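Long-range contact in GRAM domain-containing protein 1A (Mus musculus, PDB 6GQF), which carries cholesterol from the plasma membrane to the endoplasmic reticulum without vesicles, binding the sterol in its VASt (ASTER) domain: residues 38-50 / 187-201. Numbering follows the deposited sequence.
Sequences SGRLLINSVFHMG and WSGIEDYFHHLDREL. With HC3 (25-hydroxycholesterol), chain E.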
loop_
_atom_site.group_PDB
_atom_site.type_symbol
_atom_site.label_atom_id
_atom_site.label_comp_id
_atom_site.label_asym_id
_atom_site.label_seq_id
_atom_site.Cartn_x
_atom_site.Cartn_y
_atom_site.Cartn_z
ATOM N N SER A 38 -14.631 0.551 -0.164
ATOM C CA SER A 38 -15.626 -0.352 -0.729
ATOM C C SER A 38 -15.003 -1.347 -1.696
ATOM O O SER A 38 -15.482 -1.514 -2.818
ATOM C CB SER A 38 -16.715 0.450 -1.442
ATOM O OG SER A 38 -16.162 1.222 -2.497
ATOM N N GLY A 39 -13.930 -1.999 -1.258
ATOM C CA GLY A 39 -13.254 -2.999 -2.066
ATOM C C GLY A 39 -13.068 -4.288 -1.291
ATOM O O GLY A 39 -13.863 -5.218 -1.441
ATOM N N ARG A 40 -12.023 -4.343 -0.467
ATOM C CA ARG A 40 -11.783 -5.489 0.407
ATOM C C ARG A 40 -10.985 -5.078 1.638
ATOM O O ARG A 40 -10.283 -4.064 1.625
ATOM C CB ARG A 40 -11.038 -6.603 -0.333
ATOM C CG ARG A 40 -11.808 -7.222 -1.481
ATOM C CD ARG A 40 -11.062 -8.383 -2.106
ATOM N NE ARG A 40 -11.752 -8.864 -3.301
ATOM C CZ ARG A 40 -11.307 -9.843 -4.084
ATOM N NH1 ARG A 40 -10.166 -10.459 -3.804
ATOM N NH2 ARG A 40 -12.005 -10.206 -5.151
ATOM N N LEU A 41 -11.105 -5.877 2.696
ATOM C CA LEU A 41 -10.321 -5.694 3.913
ATOM C C LEU A 41 -9.135 -6.644 3.874
ATOM O O LEU A 41 -9.293 -7.845 4.071
ATOM C CB LEU A 41 -11.176 -5.950 5.160
ATOM C CG LEU A 41 -10.474 -5.839 6.518
ATOM C CD1 LEU A 41 -10.036 -4.405 6.794
ATOM C CD2 LEU A 41 -11.382 -6.345 7.626
ATOM N N LEU A 42 -7.947 -6.105 3.620
ATOM C CA LEU A 42 -6.773 -6.933 3.373
ATOM C C LEU A 42 -6.110 -7.370 4.674
ATOM O O LEU A 42 -5.749 -8.537 4.835
ATOM C CB LEU A 42 -5.762 -6.179 2.497
ATOM C CG LEU A 42 -6.101 -5.962 1.013
ATOM C CD1 LEU A 42 -6.322 -7.280 0.295
ATOM C CD2 LEU A 42 -7.311 -5.064 0.827
ATOM N N ILE A 43 -5.957 -6.430 5.601
ATOM C CA ILE A 43 -5.293 -6.703 6.869
ATOM C C ILE A 43 -6.132 -6.207 8.035
ATOM O O ILE A 43 -6.764 -5.156 7.958
ATOM C CB ILE A 43 -3.905 -6.040 6.928
ATOM C CG1 ILE A 43 -2.999 -6.614 5.836
ATOM C CG2 ILE A 43 -3.269 -6.242 8.301
ATOM C CD1 ILE A 43 -1.692 -5.852 5.656
ATOM N N ASN A 44 -6.130 -6.983 9.113
ATOM C CA ASN A 44 -6.775 -6.597 10.358
ATOM C C ASN A 44 -6.123 -7.358 11.507
ATOM O O ASN A 44 -6.683 -8.319 12.027
ATOM C CB ASN A 44 -8.279 -6.868 10.299
ATOM C CG ASN A 44 -9.020 -6.316 11.499
ATOM O OD1 ASN A 44 -8.553 -5.390 12.159
ATOM N ND2 ASN A 44 -10.184 -6.881 11.785
ATOM N N SER A 45 -4.922 -6.925 11.875
ATOM C CA SER A 45 -4.120 -7.609 12.876
ATOM C C SER A 45 -3.820 -6.718 14.074
ATOM O O SER A 45 -3.828 -5.493 13.967
ATOM C CB SER A 45 -2.815 -8.090 12.245
ATOM O OG SER A 45 -3.081 -8.895 11.109
ATOM N N VAL A 46 -3.561 -7.345 15.216
ATOM C CA VAL A 46 -3.112 -6.627 16.399
ATOM C C VAL A 46 -1.680 -7.036 16.702
ATOM O O VAL A 46 -1.366 -8.222 16.789
ATOM C CB VAL A 46 -4.014 -6.901 17.621
ATOM C CG1 VAL A 46 -3.474 -6.183 18.849
ATOM C CG2 VAL A 46 -5.447 -6.452 17.341
ATOM N N PHE A 47 -0.817 -6.037 16.845
ATOM C CA PHE A 47 0.595 -6.265 17.108
ATOM C C PHE A 47 0.975 -5.735 18.477
ATOM O O PHE A 47 0.393 -4.764 18.960
ATOM C CB PHE A 47 1.453 -5.601 16.031
ATOM C CG PHE A 47 1.263 -6.191 14.669
ATOM C CD1 PHE A 47 1.995 -7.294 14.274
ATOM C CD2 PHE A 47 0.346 -5.647 13.785
ATOM C CE1 PHE A 47 1.821 -7.843 13.025
ATOM C CE2 PHE A 47 0.167 -6.192 12.535
ATOM C CZ PHE A 47 0.905 -7.292 12.153
ATOM N N HIS A 48 1.961 -6.378 19.093
ATOM C CA HIS A 48 2.483 -5.934 20.378
ATOM C C HIS A 48 3.629 -4.948 20.165
ATOM O O HIS A 48 4.648 -4.994 20.854
ATOM C CB HIS A 48 2.938 -7.132 21.215
ATOM C CG HIS A 48 1.809 -7.896 21.835
ATOM N ND1 HIS A 48 1.712 -9.269 21.765
ATOM C CD2 HIS A 48 0.732 -7.479 22.541
ATOM C CE1 HIS A 48 0.621 -9.664 22.400
ATOM N NE2 HIS A 48 0.010 -8.597 22.878
ATOM N N MET A 49 3.442 -4.063 19.193
ATOM C CA MET A 49 4.354 -2.956 18.951
ATOM C C MET A 49 3.571 -1.670 19.126
ATOM O O MET A 49 2.378 -1.621 18.828
ATOM C CB MET A 49 4.964 -3.046 17.551
ATOM C CG MET A 49 5.868 -4.254 17.363
ATOM S SD MET A 49 6.411 -4.508 15.663
ATOM C CE MET A 49 4.882 -5.056 14.907
ATOM N N GLY A 50 4.231 -0.636 19.631
ATOM C CA GLY A 50 3.585 0.651 19.798
ATOM C C GLY A 50 3.099 1.186 18.466
ATOM O O GLY A 50 3.652 0.854 17.416
ATOM N N TRP A 187 -6.351 -7.991 -7.631
ATOM C CA TRP A 187 -6.610 -8.483 -6.279
ATOM C C TRP A 187 -5.659 -9.606 -5.876
ATOM O O TRP A 187 -5.377 -9.785 -4.694
ATOM C CB TRP A 187 -8.055 -8.964 -6.140
ATOM C CG TRP A 187 -9.043 -7.853 -5.999
ATOM C CD1 TRP A 187 -10.121 -7.609 -6.796
ATOM C CD2 TRP A 187 -9.040 -6.824 -5.002
ATOM N NE1 TRP A 187 -10.792 -6.495 -6.357
ATOM C CE2 TRP A 187 -10.148 -5.994 -5.259
ATOM C CE3 TRP A 187 -8.207 -6.526 -3.919
ATOM C CZ2 TRP A 187 -10.447 -4.887 -4.471
ATOM C CZ3 TRP A 187 -8.503 -5.427 -3.143
ATOM C CH2 TRP A 187 -9.616 -4.620 -3.421
ATOM N N SER A 188 -5.167 -10.364 -6.848
ATOM C CA SER A 188 -4.214 -11.425 -6.548
ATOM C C SER A 188 -2.868 -10.825 -6.139
ATOM O O SER A 188 -2.224 -11.300 -5.202
ATOM C CB SER A 188 -4.044 -12.349 -7.748
ATOM O OG SER A 188 -3.561 -11.627 -8.861
ATOM N N GLY A 189 -2.451 -9.777 -6.845
ATOM C CA GLY A 189 -1.216 -9.078 -6.529
ATOM C C GLY A 189 -1.320 -8.190 -5.299
ATOM O O GLY A 189 -0.317 -7.921 -4.634
ATOM N N ILE A 190 -2.534 -7.731 -4.997
ATOM C CA ILE A 190 -2.770 -6.893 -3.825
ATOM C C ILE A 190 -2.784 -7.740 -2.556
ATOM O O ILE A 190 -2.182 -7.372 -1.546
ATOM C CB ILE A 190 -4.102 -6.103 -3.950
ATOM C CG1 ILE A 190 -3.940 -4.953 -4.945
ATOM C CG2 ILE A 190 -4.546 -5.527 -2.591
ATOM C CD1 ILE A 190 -5.244 -4.303 -5.372
ATOM N N GLU A 191 -3.471 -8.876 -2.608
ATOM C CA GLU A 191 -3.556 -9.760 -1.453
ATOM C C GLU A 191 -2.212 -10.401 -1.169
ATOM O O GLU A 191 -1.813 -10.537 -0.015
ATOM C CB GLU A 191 -4.612 -10.838 -1.677
ATOM C CG GLU A 191 -6.024 -10.307 -1.627
ATOM C CD GLU A 191 -7.042 -11.322 -2.085
ATOM O OE1 GLU A 191 -6.634 -12.383 -2.610
ATOM O OE2 GLU A 191 -8.252 -11.059 -1.917
ATOM N N ASP A 192 -1.516 -10.792 -2.230
ATOM C CA ASP A 192 -0.225 -11.442 -2.084
ATOM C C ASP A 192 0.768 -10.490 -1.437
ATOM O O ASP A 192 1.629 -10.907 -0.660
ATOM C CB ASP A 192 0.299 -11.914 -3.437
ATOM C CG ASP A 192 1.600 -12.685 -3.319
ATOM O OD1 ASP A 192 1.733 -13.498 -2.379
ATOM O OD2 ASP A 192 2.493 -12.476 -4.164
ATOM N N TYR A 193 0.636 -9.206 -1.754
ATOM C CA TYR A 193 1.536 -8.193 -1.215
ATOM C C TYR A 193 1.280 -7.957 0.270
ATOM O O TYR A 193 2.196 -8.049 1.087
ATOM C CB TYR A 193 1.393 -6.871 -1.984
ATOM C CG TYR A 193 2.194 -5.745 -1.361
ATOM C CD1 TYR A 193 3.529 -5.546 -1.698
ATOM C CD2 TYR A 193 1.626 -4.897 -0.421
ATOM C CE1 TYR A 193 4.269 -4.531 -1.122
ATOM C CE2 TYR A 193 2.359 -3.882 0.159
ATOM C CZ TYR A 193 3.680 -3.703 -0.196
ATOM O OH TYR A 193 4.412 -2.689 0.380
ATOM N N PHE A 194 0.031 -7.652 0.613
ATOM C CA PHE A 194 -0.311 -7.266 1.977
ATOM C C PHE A 194 -0.300 -8.447 2.945
ATOM O O PHE A 194 -0.018 -8.277 4.129
ATOM C CB PHE A 194 -1.677 -6.571 2.000
ATOM C CG PHE A 194 -1.634 -5.147 1.522
ATOM C CD1 PHE A 194 -1.107 -4.146 2.324
ATOM C CD2 PHE A 194 -2.106 -4.810 0.265
ATOM C CE1 PHE A 194 -1.057 -2.837 1.881
ATOM C CE2 PHE A 194 -2.062 -3.501 -0.180
ATOM C CZ PHE A 194 -1.537 -2.516 0.631
ATOM N N HIS A 195 -0.592 -9.644 2.453
ATOM C CA HIS A 195 -0.545 -10.818 3.314
ATOM C C HIS A 195 0.902 -11.103 3.717
ATOM O O HIS A 195 1.169 -11.483 4.856
ATOM C CB HIS A 195 -1.186 -12.023 2.621
ATOM C CG HIS A 195 -2.680 -11.944 2.547
ATOM N ND1 HIS A 195 -3.424 -12.666 1.638
ATOM C CD2 HIS A 195 -3.571 -11.223 3.271
ATOM C CE1 HIS A 195 -4.706 -12.393 1.805
ATOM N NE2 HIS A 195 -4.822 -11.521 2.787
ATOM N N HIS A 196 1.834 -10.891 2.792
ATOM C CA HIS A 196 3.259 -11.005 3.100
ATOM C C HIS A 196 3.716 -9.861 4.001
ATOM O O HIS A 196 4.625 -10.026 4.815
ATOM C CB HIS A 196 4.091 -11.019 1.818
ATOM C CG HIS A 196 4.099 -12.343 1.119
ATOM N ND1 HIS A 196 4.749 -12.547 -0.079
ATOM C CD2 HIS A 196 3.541 -13.531 1.451
ATOM C CE1 HIS A 196 4.590 -13.803 -0.456
ATOM N NE2 HIS A 196 3.861 -14.421 0.454
ATOM N N LEU A 197 3.090 -8.700 3.849
ATOM C CA LEU A 197 3.406 -7.553 4.689
ATOM C C LEU A 197 2.971 -7.814 6.126
ATOM O O LEU A 197 3.630 -7.381 7.071
ATOM C CB LEU A 197 2.733 -6.285 4.152
ATOM C CG LEU A 197 2.775 -5.037 5.048
ATOM C CD1 LEU A 197 4.202 -4.532 5.271
ATOM C CD2 LEU A 197 1.901 -3.939 4.463
ATOM N N ASP A 198 1.855 -8.520 6.279
ATOM C CA ASP A 198 1.320 -8.851 7.597
ATOM C C ASP A 198 2.215 -9.870 8.298
ATOM O O ASP A 198 2.429 -9.794 9.508
ATOM C CB ASP A 198 -0.108 -9.391 7.470
ATOM C CG ASP A 198 -0.774 -9.618 8.813
ATOM O OD1 ASP A 198 -0.573 -8.792 9.728
ATOM O OD2 ASP A 198 -1.503 -10.622 8.950
ATOM N N ARG A 199 2.744 -10.813 7.523
ATOM C CA ARG A 199 3.605 -11.860 8.057
ATOM C C ARG A 199 4.961 -11.310 8.514
ATOM O O ARG A 199 5.524 -11.781 9.501
ATOM C CB ARG A 199 3.805 -12.958 7.011
ATOM C CG ARG A 199 4.906 -13.950 7.356
ATOM C CD ARG A 199 4.915 -15.142 6.412
ATOM N NE ARG A 199 3.911 -16.142 6.768
ATOM C CZ ARG A 199 3.788 -17.322 6.168
ATOM N NH1 ARG A 199 4.605 -17.657 5.177
ATOM N NH2 ARG A 199 2.846 -18.168 6.561
ATOM N N GLU A 200 5.481 -10.316 7.801
ATOM C CA GLU A 200 6.796 -9.764 8.116
ATOM C C GLU A 200 6.758 -8.875 9.354
ATOM O O GLU A 200 7.750 -8.760 10.077
ATOM C CB GLU A 200 7.344 -8.979 6.923
ATOM C CG GLU A 200 7.837 -9.862 5.784
ATOM C CD GLU A 200 8.981 -10.770 6.202
ATOM O OE1 GLU A 200 9.886 -10.290 6.919
ATOM O OE2 GLU A 200 8.969 -11.961 5.823
ATOM N N LEU A 201 5.617 -8.237 9.588
ATOM C CA LEU A 201 5.417 -7.452 10.798
ATOM C C LEU A 201 5.242 -8.383 11.989
ATOM O O LEU A 201 5.649 -8.067 13.109
ATOM C CB LEU A 201 4.200 -6.533 10.659
ATOM C CG LEU A 201 4.373 -5.247 9.849
ATOM C CD1 LEU A 201 3.044 -4.532 9.744
ATOM C CD2 LEU A 201 5.403 -4.332 10.486
HETATM C C18 HC3 E . -0.885 -5.683 -8.565
HETATM C C13 HC3 E . -0.465 -4.369 -9.233
HETATM C C12 HC3 E . 0.951 -4.316 -9.066
HETATM C C11 HC3 E . 1.417 -4.126 -7.509
HETATM C C9 HC3 E . 0.735 -2.945 -6.827
HETATM C C10 HC3 E . 1.200 -2.751 -5.281
HETATM C C19 HC3 E . 1.233 -4.114 -4.629
HETATM C C1 HC3 E . 2.624 -2.200 -5.244
HETATM C C2 HC3 E . 3.097 -1.927 -3.835
HETATM C C3 HC3 E . 2.179 -1.019 -3.081
HETATM O O1 HC3 E . 2.614 -0.902 -1.726
HETATM C C4 HC3 E . 0.742 -1.531 -3.088
HETATM C C5 HC3 E . 0.296 -1.874 -4.507
HETATM C C6 HC3 E . -1.307 -1.830 -4.896
HETATM C C7 HC3 E . -1.636 -1.880 -6.340
HETATM C C8 HC3 E . -0.774 -3.086 -6.992
HETATM C C14 HC3 E . -1.135 -3.211 -8.451
HETATM C C15 HC3 E . -2.690 -3.247 -8.878
HETATM C C16 HC3 E . -2.641 -3.943 -10.450
HETATM C C17 HC3 E . -1.172 -4.316 -10.731
HETATM C C20 HC3 E . -0.953 -5.534 -11.494
HETATM C C21 HC3 E . 0.339 -5.326 -12.338
HETATM C C22 HC3 E . -2.123 -6.033 -12.410
HETATM C C23 HC3 E . -1.886 -5.952 -13.898
HETATM C C24 HC3 E . -3.235 -6.207 -14.528
HETATM C C25 HC3 E . -3.071 -6.609 -15.972
HETATM C C26 HC3 E . -4.452 -6.709 -16.573
HETATM C C27 HC3 E . -2.267 -5.553 -16.706
HETATM O O2 HC3 E . -2.429 -7.861 -16.039
#
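The extended side chain of Arg40 lies along one face of the Trp187 indole. Its guanidinium is stacked flat on the ring, planes 7° apart, and Arg40 CZ sits 3.7 Å from the centroid of the Trp187 five-membered ring, a cation-pi contact. Arg40 CD makes a CH-pi contact over the six-membered ring. At its edge the guanidinium forms a salt bridge, with Arg40 NH1 2.8 Å from Glu191 OE2; the donor comes from above the carboxylate plane. Leu42 CD1 reaches Ile190 CG2 at 3.8 Å and also packs on the CG methylene of Glu191. Ile43 has CG1 beside its own backbone N (chi1 -62°) and the chain extended beyond, so that CD1 reaches the helix, 3.7 Å from Phe194 CB. Further along, Ser45 OG gives a hydrogen bond to Asp198 OD1 (2.9 Å), on the syn side but tilted out of the carboxylate plane. The Phe47 ring turns its edge to that same oxygen, and Phe47 CE1 packs on Leu201 CB at 3.6 Å.

Strand 40-47 is an edge strand, paired antiparallel with strand 159-170. A classic beta bulge puts Leu42 and Ile43 both opposite Val164, and both turn toward the helix. Trp187 NE1 is hydrogen-bonded to Glu183, which probably helps set the indole. An alanine in place of Trp187 would probably leave the Arg40 guanidinium without its stacking surface and freer to turn away from Glu191.

Helix residues 187-201 run nearly parallel to strand 40-47, with a closest axis approach of 7.9 Å, closing over the sheet as in Bet v 1-like domains. Gly189 and Tyr193 line the 25-hydroxycholesterol pocket. The Arg40 charge is shared between the Trp187 face and the Glu191 carboxylate, which probably holds the guanidinium flat, while apolar packing joins the sterol-binding helix to the strand.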